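Local coordinates for protein photosystem I subunit O (Chlorella ohadii, PDB 6ZZX) that is a membrane subunit of photosystem I that binds chlorophyll a and beta-carotene, probably contributing to light harvesting, at residues P7-G16 / A72-Q80. Residues are numbered along the deposited sequence; the frame is centred on the assembly and turned at random.
With CLA (chlorophyll a), chain B.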
loop_
_atom_site.group_PDB
_atom_site.type_symbol
_atom_site.label_atom_id
_atom_site.label_comp_id
_atom_site.label_asym_id
_atom_site.label_seq_id
_atom_site.Cartn_x
_atom_site.Cartn_y
_atom_site.Cartn_z
ATOM N N PRO N 7 28.015 -36.707 -47.888
ATOM C CA PRO N 7 27.277 -37.912 -48.288
ATOM C C PRO N 7 26.642 -37.801 -49.662
ATOM O O PRO N 7 26.021 -38.774 -50.112
ATOM C CB PRO N 7 26.212 -38.052 -47.192
ATOM C CG PRO N 7 26.739 -37.242 -46.044
ATOM C CD PRO N 7 27.449 -36.094 -46.677
ATOM N N LEU N 8 26.771 -36.658 -50.337
ATOM C CA LEU N 8 26.204 -36.487 -51.668
ATOM C C LEU N 8 26.890 -37.457 -52.620
ATOM O O LEU N 8 27.945 -37.146 -53.182
ATOM C CB LEU N 8 26.365 -35.042 -52.145
ATOM C CG LEU N 8 25.260 -34.055 -51.757
ATOM C CD1 LEU N 8 25.594 -32.656 -52.253
ATOM C CD2 LEU N 8 23.914 -34.510 -52.302
ATOM N N SER N 9 26.299 -38.634 -52.793
ATOM C CA SER N 9 26.875 -39.652 -53.657
ATOM C C SER N 9 26.850 -39.224 -55.121
ATOM O O SER N 9 25.989 -38.454 -55.555
ATOM C CB SER N 9 26.124 -40.974 -53.489
ATOM O OG SER N 9 24.776 -40.854 -53.902
ATOM N N LEU N 10 27.819 -39.737 -55.882
ATOM C CA LEU N 10 27.893 -39.417 -57.304
ATOM C C LEU N 10 26.695 -39.989 -58.049
ATOM O O LEU N 10 26.183 -39.366 -58.986
ATOM C CB LEU N 10 29.198 -39.946 -57.896
ATOM C CG LEU N 10 29.457 -39.632 -59.372
ATOM C CD1 LEU N 10 29.562 -38.134 -59.595
ATOM C CD2 LEU N 10 30.712 -40.339 -59.858
ATOM N N VAL N 11 26.232 -41.173 -57.640
ATOM C CA VAL N 11 25.077 -41.789 -58.284
ATOM C C VAL N 11 23.841 -40.924 -58.093
ATOM O O VAL N 11 22.893 -40.998 -58.883
ATOM C CB VAL N 11 24.858 -43.215 -57.743
ATOM C CG1 VAL N 11 26.058 -44.093 -58.062
ATOM C CG2 VAL N 11 24.604 -43.182 -56.244
ATOM N N ALA N 12 23.829 -40.092 -57.052
ATOM C CA ALA N 12 22.708 -39.206 -56.772
ATOM C C ALA N 12 22.613 -38.053 -57.745
ATOM O O ALA N 12 21.934 -37.081 -57.425
ATOM C CB ALA N 12 22.796 -38.671 -55.342
ATOM N N GLY N 13 23.247 -38.087 -58.920
ATOM C CA GLY N 13 23.117 -36.981 -59.849
ATOM C C GLY N 13 21.725 -36.859 -60.427
ATOM O O GLY N 13 21.397 -35.826 -61.027
ATOM N N PHE N 14 20.901 -37.898 -60.245
ATOM C CA PHE N 14 19.536 -37.886 -60.751
ATOM C C PHE N 14 18.747 -36.714 -60.194
ATOM O O PHE N 14 17.814 -36.248 -60.843
ATOM C CB PHE N 14 18.838 -39.203 -60.416
ATOM C CG PHE N 14 19.405 -40.395 -61.137
ATOM C CD1 PHE N 14 20.200 -40.236 -62.263
ATOM C CD2 PHE N 14 19.145 -41.679 -60.687
ATOM C CE1 PHE N 14 20.720 -41.333 -62.924
ATOM C CE2 PHE N 14 19.662 -42.778 -61.342
ATOM C CZ PHE N 14 20.449 -42.606 -62.461
ATOM N N LEU N 15 19.113 -36.216 -59.015
ATOM C CA LEU N 15 18.435 -35.070 -58.422
ATOM C C LEU N 15 18.406 -33.914 -59.409
ATOM O O LEU N 15 17.346 -33.549 -59.937
ATOM C CB LEU N 15 19.147 -34.614 -57.151
ATOM C CG LEU N 15 19.581 -35.668 -56.142
ATOM C CD1 LEU N 15 20.648 -35.122 -55.206
ATOM C CD2 LEU N 15 18.387 -36.096 -55.374
ATOM N N GLY N 16 19.584 -33.345 -59.658
ATOM C CA GLY N 16 19.746 -32.228 -60.565
ATOM C C GLY N 16 19.604 -32.573 -62.031
ATOM O O GLY N 16 19.423 -31.656 -62.840
ATOM N N ALA N 72 14.542 -30.860 -54.175
ATOM C CA ALA N 72 14.699 -32.167 -54.801
ATOM C C ALA N 72 16.062 -32.762 -54.471
ATOM O O ALA N 72 16.157 -33.944 -54.125
ATOM C CB ALA N 72 14.502 -32.057 -56.312
ATOM N N LEU N 73 17.123 -31.949 -54.547
ATOM C CA LEU N 73 18.466 -32.430 -54.237
ATOM C C LEU N 73 18.552 -32.995 -52.828
ATOM O O LEU N 73 18.979 -34.143 -52.642
ATOM C CB LEU N 73 19.489 -31.295 -54.378
ATOM C CG LEU N 73 19.869 -30.586 -55.684
ATOM C CD1 LEU N 73 20.804 -29.423 -55.380
ATOM C CD2 LEU N 73 20.536 -31.522 -56.674
ATOM N N THR N 74 18.142 -32.216 -51.828
ATOM C CA THR N 74 18.225 -32.674 -50.446
ATOM C C THR N 74 17.308 -33.858 -50.139
ATOM O O THR N 74 17.751 -34.822 -49.498
ATOM C CB THR N 74 17.947 -31.512 -49.483
ATOM O OG1 THR N 74 18.164 -31.945 -48.136
ATOM C CG2 THR N 74 16.531 -30.986 -49.622
ATOM N N LEU N 75 16.044 -33.824 -50.578
ATOM C CA LEU N 75 15.144 -34.934 -50.288
ATOM C C LEU N 75 15.619 -36.211 -50.961
ATOM O O LEU N 75 15.558 -37.295 -50.367
ATOM C CB LEU N 75 13.719 -34.583 -50.712
ATOM C CG LEU N 75 12.999 -33.609 -49.775
ATOM C CD1 LEU N 75 12.025 -32.725 -50.538
ATOM C CD2 LEU N 75 12.287 -34.362 -48.663
ATOM N N GLY N 76 16.106 -36.109 -52.198
ATOM C CA GLY N 76 16.597 -37.288 -52.877
ATOM C C GLY N 76 17.845 -37.838 -52.223
ATOM O O GLY N 76 18.021 -39.053 -52.137
ATOM N N ASN N 77 18.735 -36.954 -51.757
ATOM C CA ASN N 77 19.930 -37.443 -51.082
ATOM C C ASN N 77 19.546 -38.191 -49.814
ATOM O O ASN N 77 20.081 -39.272 -49.531
ATOM C CB ASN N 77 20.872 -36.285 -50.760
ATOM C CG ASN N 77 22.195 -36.754 -50.187
ATOM O OD1 ASN N 77 22.621 -37.885 -50.423
ATOM N ND2 ASN N 77 22.849 -35.888 -49.422
ATOM N N ILE N 78 18.600 -37.635 -49.051
ATOM C CA ILE N 78 18.149 -38.283 -47.822
ATOM C C ILE N 78 17.541 -39.645 -48.134
ATOM O O ILE N 78 17.849 -40.649 -47.481
ATOM C CB ILE N 78 17.145 -37.384 -47.078
ATOM C CG1 ILE N 78 17.830 -36.129 -46.539
ATOM C CG2 ILE N 78 16.471 -38.151 -45.954
ATOM C CD1 ILE N 78 16.861 -35.040 -46.137
ATOM N N GLY N 79 16.668 -39.699 -49.144
ATOM C CA GLY N 79 16.031 -40.958 -49.496
ATOM C C GLY N 79 17.002 -42.005 -50.005
ATOM O O GLY N 79 16.926 -43.174 -49.619
ATOM N N GLN N 80 17.925 -41.606 -50.881
ATOM C CA GLN N 80 18.894 -42.546 -51.432
ATOM C C GLN N 80 19.819 -43.085 -50.348
ATOM O O GLN N 80 20.078 -44.292 -50.286
ATOM C CB GLN N 80 19.695 -41.875 -52.548
ATOM C CG GLN N 80 21.061 -42.496 -52.804
ATOM C CD GLN N 80 20.988 -43.760 -53.640
ATOM O OE1 GLN N 80 19.925 -44.366 -53.784
ATOM N NE2 GLN N 80 22.122 -44.166 -54.195
HETATM MG MG CLA B . 18.083 -36.096 -43.015
HETATM C CHA CLA B . 21.130 -36.747 -44.550
HETATM C CHB CLA B . 18.626 -32.708 -43.258
HETATM C CHC CLA B . 15.100 -35.603 -41.670
HETATM C CHD CLA B . 17.542 -39.575 -42.762
HETATM N NA CLA B . 19.700 -34.831 -43.826
HETATM C C1A CLA B . 20.834 -35.269 -44.387
HETATM C C2A CLA B . 21.717 -34.127 -44.814
HETATM C C3A CLA B . 20.912 -32.889 -44.388
HETATM C C4A CLA B . 19.672 -33.480 -43.788
HETATM C CMA CLA B . 21.627 -31.744 -43.687
HETATM C CAA CLA B . 21.914 -34.178 -46.331
HETATM C CBA CLA B . 21.177 -33.088 -47.103
HETATM C CGA CLA B . 22.115 -31.943 -47.410
HETATM O O1A CLA B . 23.281 -32.180 -47.670
HETATM O O2A CLA B . 21.640 -30.712 -47.394
HETATM N NB CLA B . 17.025 -34.418 -42.551
HETATM C C1B CLA B . 17.410 -33.116 -42.679
HETATM C C2B CLA B . 16.380 -32.247 -42.166
HETATM C C3B CLA B . 15.393 -33.081 -41.714
HETATM C C4B CLA B . 15.819 -34.450 -41.971
HETATM C CMB CLA B . 16.419 -30.742 -42.127
HETATM C CAB CLA B . 14.095 -32.739 -41.085
HETATM C CBB CLA B . 13.198 -31.662 -41.643
HETATM N NC CLA B . 16.541 -37.384 -42.384
HETATM C C1C CLA B . 15.416 -36.970 -41.820
HETATM C C2C CLA B . 14.547 -38.087 -41.379
HETATM C C3C CLA B . 15.240 -39.208 -41.728
HETATM C C4C CLA B . 16.486 -38.762 -42.346
HETATM C CMC CLA B . 13.200 -37.992 -40.712
HETATM C CAC CLA B . 14.794 -40.632 -41.499
HETATM C CBC CLA B . 14.541 -41.332 -42.815
HETATM N ND CLA B . 19.003 -37.782 -43.484
HETATM C C1D CLA B . 18.730 -39.111 -43.370
HETATM C C2D CLA B . 19.794 -39.939 -43.917
HETATM C C3D CLA B . 20.716 -39.006 -44.373
HETATM C C4D CLA B . 20.240 -37.724 -44.110
HETATM C CMD CLA B . 20.016 -41.419 -44.051
HETATM C CAD CLA B . 21.999 -38.908 -45.022
HETATM O OBD CLA B . 22.725 -39.846 -45.300
HETATM C CBD CLA B . 22.324 -37.451 -45.185
HETATM C CGD CLA B . 23.645 -37.169 -44.517
HETATM O O1D CLA B . 24.082 -36.038 -44.408
HETATM O O2D CLA B . 24.384 -38.169 -44.048
HETATM C CED CLA B . 25.140 -37.914 -42.868
#
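Leu15, at the start of helix 14-23, packs as a knob into a hole on helix 57-82 made by Ala72, Leu73, Gly76 and Asn77, a largely apolar contact that joins the N-terminal part of subunit O to the predicted transmembrane helix. The two methyls of Leu15 divide the work. CD2 comes down on the backbone at Gly76, 3.3 Å from Gly76 CA, a place where a side-chain carbon on that residue would collide with it. CD1 lies against the backbone of Leu73, at its O and CA, while Leu15 CB meets Leu73 CD2 at 3.4 Å. With CG beside its own backbone N (chi1 -45°), the Leu15 branch is directed into this hollow, while Leu73 CD2 also reaches the backbone N of Gly16. Cut back to an alanine here, the knob would lose both methyls, and the groove over Gly76 and the backbone of Leu73 would probably be left poorly filled.

Toward the C-terminal end of helix 57-82, the loop at Pro7-Ser9 lies across Asn77. Leu8 and Asn77 cross at about a right angle, Leu8 CD2 resting 3.4 Å from Asn77 ND2. Asn77 CG stands anti to the backbone N (chi1 -174°), which carries the amide out toward this loop; ND2 also lies 3.7 Å from CAA of the bound chlorophyll a. Pro7 CG touches the same pigment at O2D, 3.2 Å away, and Ile78 packs against the macrocycle near the magnesium. About one turn beyond Asn77, Val11 CG2 meets Gln80 NE2 at 3.4 Å, the two side chains crossing.

A second chlorophyll a touches Leu15, Leu75, Gly76 and Gly79, and beta-carotene touches Phe14 and Gln80. Pigments thus border the place where helix 14-23 packs on the C-terminal part of helix 57-82, the two helices being separated in sequence by helix 33-43.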